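Local coordinates for alpha-L-rhamnosidase (Streptomyces avermitilis, PDB 3W5M), which hydrolyses terminal non-reducing alpha-L-rhamnose from alpha-L-rhamnosides, releasing the sugar from citrus flavonoids and gum arabic, and carries a calcium-dependent rhamnose-binding module, at residues Val511-Ser516 with Val523-Ala528; Phe499-Gly504 with Thr585-Arg590. All blocks are in the same frame, centred on the assembly; numbering follows the deposited sequence. Where two conformers were deposited one is given.

Interaction 1. Residues Val511-Ser516 with Val523-Ala528; sequences VRLRVS and VRLRHA
Val511 meets Leu525 and His527 with different methyl groups, and this trio forms one end of a buried apolar seam between two strands that face each other. The segment axes stay 10.4 Å apart and run roughly antiparallel, at 151°, so side chains rather than backbone bonds span the gap.

The apolar contacts come first. CG2 of Val511 sits 3.7 Å from CD1 of Leu525; with chi2 near 174° that methyl lies at the extended tip of the leucine and reaches farthest across. The same CD1 of Leu525 lies 4.3 Å from CD2 of Leu513, which also touches CG1 of Val523 at 4.2 Å. Looser again is the far end, where CG2 of Val515 and CG2 of Val523 are 4.4 Å apart.

At the His527 ring the approach is edge-on: CG1 of Val511 lies in the ring plane, 3.9 Å from NE2 of His527. The ring also stacks on His568 and meets Phe570 edge-to-face, and its ND1 is hydrogen-bonded to the carbonyl O of Ala547, so its orientation is fixed from several sides.

The polar link is indirect. A water takes the backbone N-H of Val511, 2.9 Å from that N to the water, and also accepts, weakly, from NE2 of His527. The arginines lie off the seam: Arg512 forms salt bridges with Glu485 and Glu562, and Arg526 with Glu574.

This is core packing of the concanavalin-like beta-sandwich domain. Methyl contacts carry the packing between these two strands, with Val573 and Val575 of strand 572-576 adding to it, while the water and Ala547 supply partners for the polar atoms at the histidine end. That end comes close to the catalytic region, with the His527 side chain about 11 Å from that of the rhamnose-binding Arg634.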
# COMPACT_ATOMS: atom_id res chain seq x y z
N VAL A 511 -4.27 -5.48 -15.09
CA VAL A 511 -4.59 -6.63 -15.90
C VAL A 511 -3.53 -6.90 -16.98
O VAL A 511 -2.69 -6.07 -17.25
CB VAL A 511 -6.01 -6.52 -16.52
CG1 VAL A 511 -6.99 -6.05 -15.47
CG2 VAL A 511 -6.02 -5.61 -17.74
N ARG A 512 -3.57 -8.08 -17.54
CA ARG A 512 -2.96 -8.33 -18.85
C ARG A 512 -4.11 -8.40 -19.83
O ARG A 512 -5.08 -9.16 -19.62
CB ARG A 512 -2.23 -9.67 -18.84
CG ARG A 512 -1.76 -10.08 -20.24
CD ARG A 512 -0.72 -11.19 -20.21
NE ARG A 512 -1.26 -12.42 -19.63
CZ ARG A 512 -0.96 -12.85 -18.41
NH1 ARG A 512 -0.13 -12.17 -17.63
NH2 ARG A 512 -1.52 -13.97 -17.96
N LEU A 513 -4.00 -7.60 -20.90
CA LEU A 513 -4.97 -7.56 -21.98
C LEU A 513 -4.34 -8.28 -23.17
O LEU A 513 -3.18 -7.97 -23.52
CB LEU A 513 -5.25 -6.12 -22.34
CG LEU A 513 -6.12 -5.81 -23.56
CD1 LEU A 513 -7.57 -6.29 -23.35
CD2 LEU A 513 -6.06 -4.33 -23.90
N ARG A 514 -5.08 -9.25 -23.74
CA ARG A 514 -4.71 -9.83 -25.04
C ARG A 514 -5.75 -9.38 -26.06
O ARG A 514 -6.95 -9.46 -25.81
CB ARG A 514 -4.66 -11.36 -25.03
CG ARG A 514 -3.82 -12.03 -23.95
CD ARG A 514 -2.34 -11.67 -23.99
NE ARG A 514 -1.68 -12.01 -25.26
CZ ARG A 514 -1.18 -13.21 -25.55
NH1 ARG A 514 -1.26 -14.21 -24.68
NH2 ARG A 514 -0.60 -13.40 -26.74
N VAL A 515 -5.29 -8.86 -27.19
CA VAL A 515 -6.19 -8.31 -28.19
C VAL A 515 -5.55 -8.38 -29.58
O VAL A 515 -4.35 -8.17 -29.74
CB VAL A 515 -6.62 -6.87 -27.84
CG1 VAL A 515 -5.41 -5.93 -27.73
CG2 VAL A 515 -7.64 -6.32 -28.83
N SER A 516 -6.36 -8.70 -30.59
CA SER A 516 -5.90 -8.68 -31.98
C SER A 516 -6.79 -7.74 -32.73
O SER A 516 -8.01 -7.77 -32.55
CB SER A 516 -5.99 -10.05 -32.64
OG SER A 516 -5.35 -11.04 -31.87
N VAL A 523 -8.50 0.50 -27.07
CA VAL A 523 -9.27 -0.24 -26.07
C VAL A 523 -9.14 0.49 -24.75
O VAL A 523 -8.04 0.85 -24.36
CB VAL A 523 -8.78 -1.68 -25.89
CG1 VAL A 523 -9.68 -2.44 -24.91
CG2 VAL A 523 -8.77 -2.39 -27.23
N ARG A 524 -10.27 0.68 -24.09
CA ARG A 524 -10.30 1.30 -22.78
C ARG A 524 -10.72 0.29 -21.72
O ARG A 524 -11.63 -0.51 -21.93
CB ARG A 524 -11.24 2.50 -22.78
CG ARG A 524 -10.60 3.73 -23.37
CD ARG A 524 -11.58 4.88 -23.52
NE ARG A 524 -11.10 5.75 -24.59
CZ ARG A 524 -11.24 5.47 -25.88
NH1 ARG A 524 -11.86 4.36 -26.26
NH2 ARG A 524 -10.77 6.31 -26.80
N LEU A 525 -10.04 0.32 -20.57
CA LEU A 525 -10.31 -0.63 -19.48
C LEU A 525 -10.58 0.19 -18.25
O LEU A 525 -9.67 0.83 -17.75
CB LEU A 525 -9.09 -1.51 -19.18
CG LEU A 525 -8.46 -2.21 -20.39
CD1 LEU A 525 -7.17 -2.93 -19.99
CD2 LEU A 525 -9.46 -3.18 -21.01
N ARG A 526 -11.81 0.14 -17.77
CA ARG A 526 -12.16 0.76 -16.49
C ARG A 526 -12.28 -0.32 -15.42
O ARG A 526 -12.59 -1.48 -15.71
CB ARG A 526 -13.44 1.59 -16.60
CG ARG A 526 -13.29 2.84 -17.46
CD ARG A 526 -14.35 3.89 -17.20
NE ARG A 526 -15.71 3.36 -17.38
CZ ARG A 526 -16.75 3.67 -16.61
NH1 ARG A 526 -16.62 4.52 -15.60
NH2 ARG A 526 -17.93 3.10 -16.85
N HIS A 527 -12.01 0.05 -14.17
CA HIS A 527 -11.90 -0.92 -13.11
C HIS A 527 -12.83 -0.53 -11.98
O HIS A 527 -12.88 0.64 -11.59
CB HIS A 527 -10.45 -1.01 -12.60
CG HIS A 527 -9.47 -1.40 -13.66
ND1 HIS A 527 -8.99 -0.50 -14.59
CD2 HIS A 527 -8.84 -2.57 -13.91
CE1 HIS A 527 -8.14 -1.12 -15.40
NE2 HIS A 527 -8.04 -2.37 -15.02
N ALA A 528 -13.58 -1.51 -11.47
CA ALA A 528 -14.59 -1.27 -10.42
C ALA A 528 -14.63 -2.35 -9.39
O ALA A 528 -14.39 -3.52 -9.68
CB ALA A 528 -15.99 -1.12 -11.03
O HOH W 1 -5.34 -2.78 -15.50

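Interaction 2. Residues Phe499-Gly504 with Thr585-Arg590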
# COMPACT_ATOMS: atom_id res chain seq x y z
N PHE A 499 -18.36 -4.41 -22.47
CA PHE A 499 -18.22 -5.73 -21.87
C PHE A 499 -17.71 -5.60 -20.44
O PHE A 499 -16.91 -4.70 -20.15
CB PHE A 499 -17.27 -6.60 -22.69
CG PHE A 499 -17.74 -6.83 -24.11
CD1 PHE A 499 -17.49 -5.88 -25.10
CD2 PHE A 499 -18.46 -7.98 -24.44
CE1 PHE A 499 -17.93 -6.07 -26.40
CE2 PHE A 499 -18.90 -8.18 -25.75
CZ PHE A 499 -18.64 -7.22 -26.73
N VAL A 500 -18.21 -6.47 -19.57
CA VAL A 500 -17.80 -6.46 -18.16
C VAL A 500 -17.27 -7.85 -17.84
O VAL A 500 -17.96 -8.86 -18.06
CB VAL A 500 -18.95 -6.05 -17.21
CG1 VAL A 500 -18.49 -6.16 -15.76
CG2 VAL A 500 -19.43 -4.63 -17.51
N LEU A 501 -16.02 -7.92 -17.38
CA LEU A 501 -15.40 -9.20 -17.08
C LEU A 501 -15.21 -9.29 -15.57
O LEU A 501 -14.71 -8.34 -14.94
CB LEU A 501 -14.07 -9.39 -17.83
CG LEU A 501 -14.10 -9.65 -19.35
CD1 LEU A 501 -14.42 -8.38 -20.12
CD2 LEU A 501 -12.83 -10.30 -19.87
N ASP A 502 -15.66 -10.41 -15.01
CA ASP A 502 -15.65 -10.65 -13.57
C ASP A 502 -14.49 -11.55 -13.22
O ASP A 502 -14.38 -12.66 -13.73
CB ASP A 502 -16.95 -11.32 -13.15
CG ASP A 502 -17.06 -11.54 -11.65
OD1 ASP A 502 -16.15 -11.20 -10.87
OD2 ASP A 502 -18.12 -12.05 -11.23
N LEU A 503 -13.60 -11.04 -12.36
CA LEU A 503 -12.45 -11.79 -11.91
C LEU A 503 -12.78 -12.63 -10.66
O LEU A 503 -11.97 -13.46 -10.25
CB LEU A 503 -11.27 -10.83 -11.63
CG LEU A 503 -10.65 -10.04 -12.80
CD1 LEU A 503 -9.29 -9.50 -12.40
CD2 LEU A 503 -10.51 -10.88 -14.05
N GLY A 504 -13.94 -12.39 -10.07
CA GLY A 504 -14.49 -13.24 -9.01
C GLY A 504 -13.94 -12.89 -7.64
O GLY A 504 -14.37 -13.45 -6.62
N THR A 585 -10.26 -15.14 -21.87
CA THR A 585 -8.81 -15.11 -21.99
C THR A 585 -8.29 -13.69 -22.29
O THR A 585 -7.09 -13.46 -22.18
CB THR A 585 -8.25 -16.09 -23.05
OG1 THR A 585 -8.84 -15.81 -24.31
CG2 THR A 585 -8.47 -17.56 -22.66
N SER A 586 -9.17 -12.76 -22.64
CA SER A 586 -8.73 -11.41 -23.03
C SER A 586 -8.16 -10.58 -21.87
O SER A 586 -7.40 -9.64 -22.10
CB SER A 586 -9.87 -10.63 -23.64
OG SER A 586 -10.39 -11.35 -24.75
N VAL A 587 -8.60 -10.89 -20.66
CA VAL A 587 -8.26 -10.09 -19.46
C VAL A 587 -7.91 -11.04 -18.30
O VAL A 587 -8.67 -11.94 -17.95
CB VAL A 587 -9.41 -9.13 -19.08
CG1 VAL A 587 -9.12 -8.38 -17.78
CG2 VAL A 587 -9.68 -8.11 -20.18
N THR A 588 -6.74 -10.82 -17.69
CA THR A 588 -6.31 -11.63 -16.54
C THR A 588 -5.81 -10.64 -15.50
O THR A 588 -5.00 -9.79 -15.84
CB THR A 588 -5.18 -12.58 -16.96
OG1 THR A 588 -5.65 -13.40 -18.06
CG2 THR A 588 -4.76 -13.47 -15.80
N GLY A 589 -6.29 -10.74 -14.27
CA GLY A 589 -5.78 -9.85 -13.23
C GLY A 589 -4.42 -10.29 -12.73
O GLY A 589 -4.15 -11.50 -12.59
N ARG A 590 -3.53 -9.31 -12.46
CA ARG A 590 -2.22 -9.64 -11.90
C ARG A 590 -2.20 -9.02 -10.51
O ARG A 590 -2.19 -7.81 -10.38
CB ARG A 590 -1.09 -9.08 -12.77
CG ARG A 590 -1.14 -9.67 -14.19
CD ARG A 590 -0.07 -9.06 -15.10
NE ARG A 590 -0.23 -7.62 -15.16
CZ ARG A 590 0.75 -6.72 -15.26
NH1 ARG A 590 2.04 -7.09 -15.34
NH2 ARG A 590 0.44 -5.42 -15.30
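Leu501 and Leu503, two residues apart on one strand, both direct their side chains at the 585-590 segment but find quite different surfaces there. Leu501 crosses the Val587 side chain at a slant. Its CD2, the methyl at the extended end of the chain, comes 3.7 Å from CB of Val587 and 3.8 Å from CG2 of Val587, so one methyl rests against the branch point and one arm of the valine.

Leu503 lands on backbone instead. With chi2 at -163° its CD1 is carried outward, ending 3.6 Å from CA of Gly589 and 3.7 Å from N of Gly589; the glycine, having no side chain, lets the methyl press this close to the main chain.

The chain turns a corner at Gly504, where the carboxylate of Asp502 closes an Asx turn, its OD1 accepting from N of Gly504 at 2.6 Å, with the donor 47° out of the carboxylate plane. OD1 of Asp502 also forms a salt bridge with Arg571, and Gly504 takes a positive phi.

This is interior packing of the concanavalin-like domain, away from the rhamnose and calcium sites. The segment axes approach to 8.3 Å and are inclined at 42°. Strand 480-493 lies between the two strands as sheet neighbour of both, and its Ala488 and Val491 touch Leu501; Val573 of strand 572-576 and Val511 of strand 510-515 pack on Val587.

Overall arrangement
Followed from the N terminus, the chain first lays down 499-504, turns, runs through 511-516 and, after six residues, through 523-528, where interaction 1 closes a short loop. It then wanders through several more strands before 585-590 returns to close interaction 2, a much longer loop that contains the whole of interaction 1; the two do not cross. Their centres are 8 Å apart. Strands 510-515 and 587-594 are sheet neighbours, with probable hydrogen bonds from Arg512 N to Thr588 O (2.8 Å) and from Arg514 N to Ser586 O (2.9 Å). Together the contacts join facing strands of one concanavalin-like domain around a shared apolar interior.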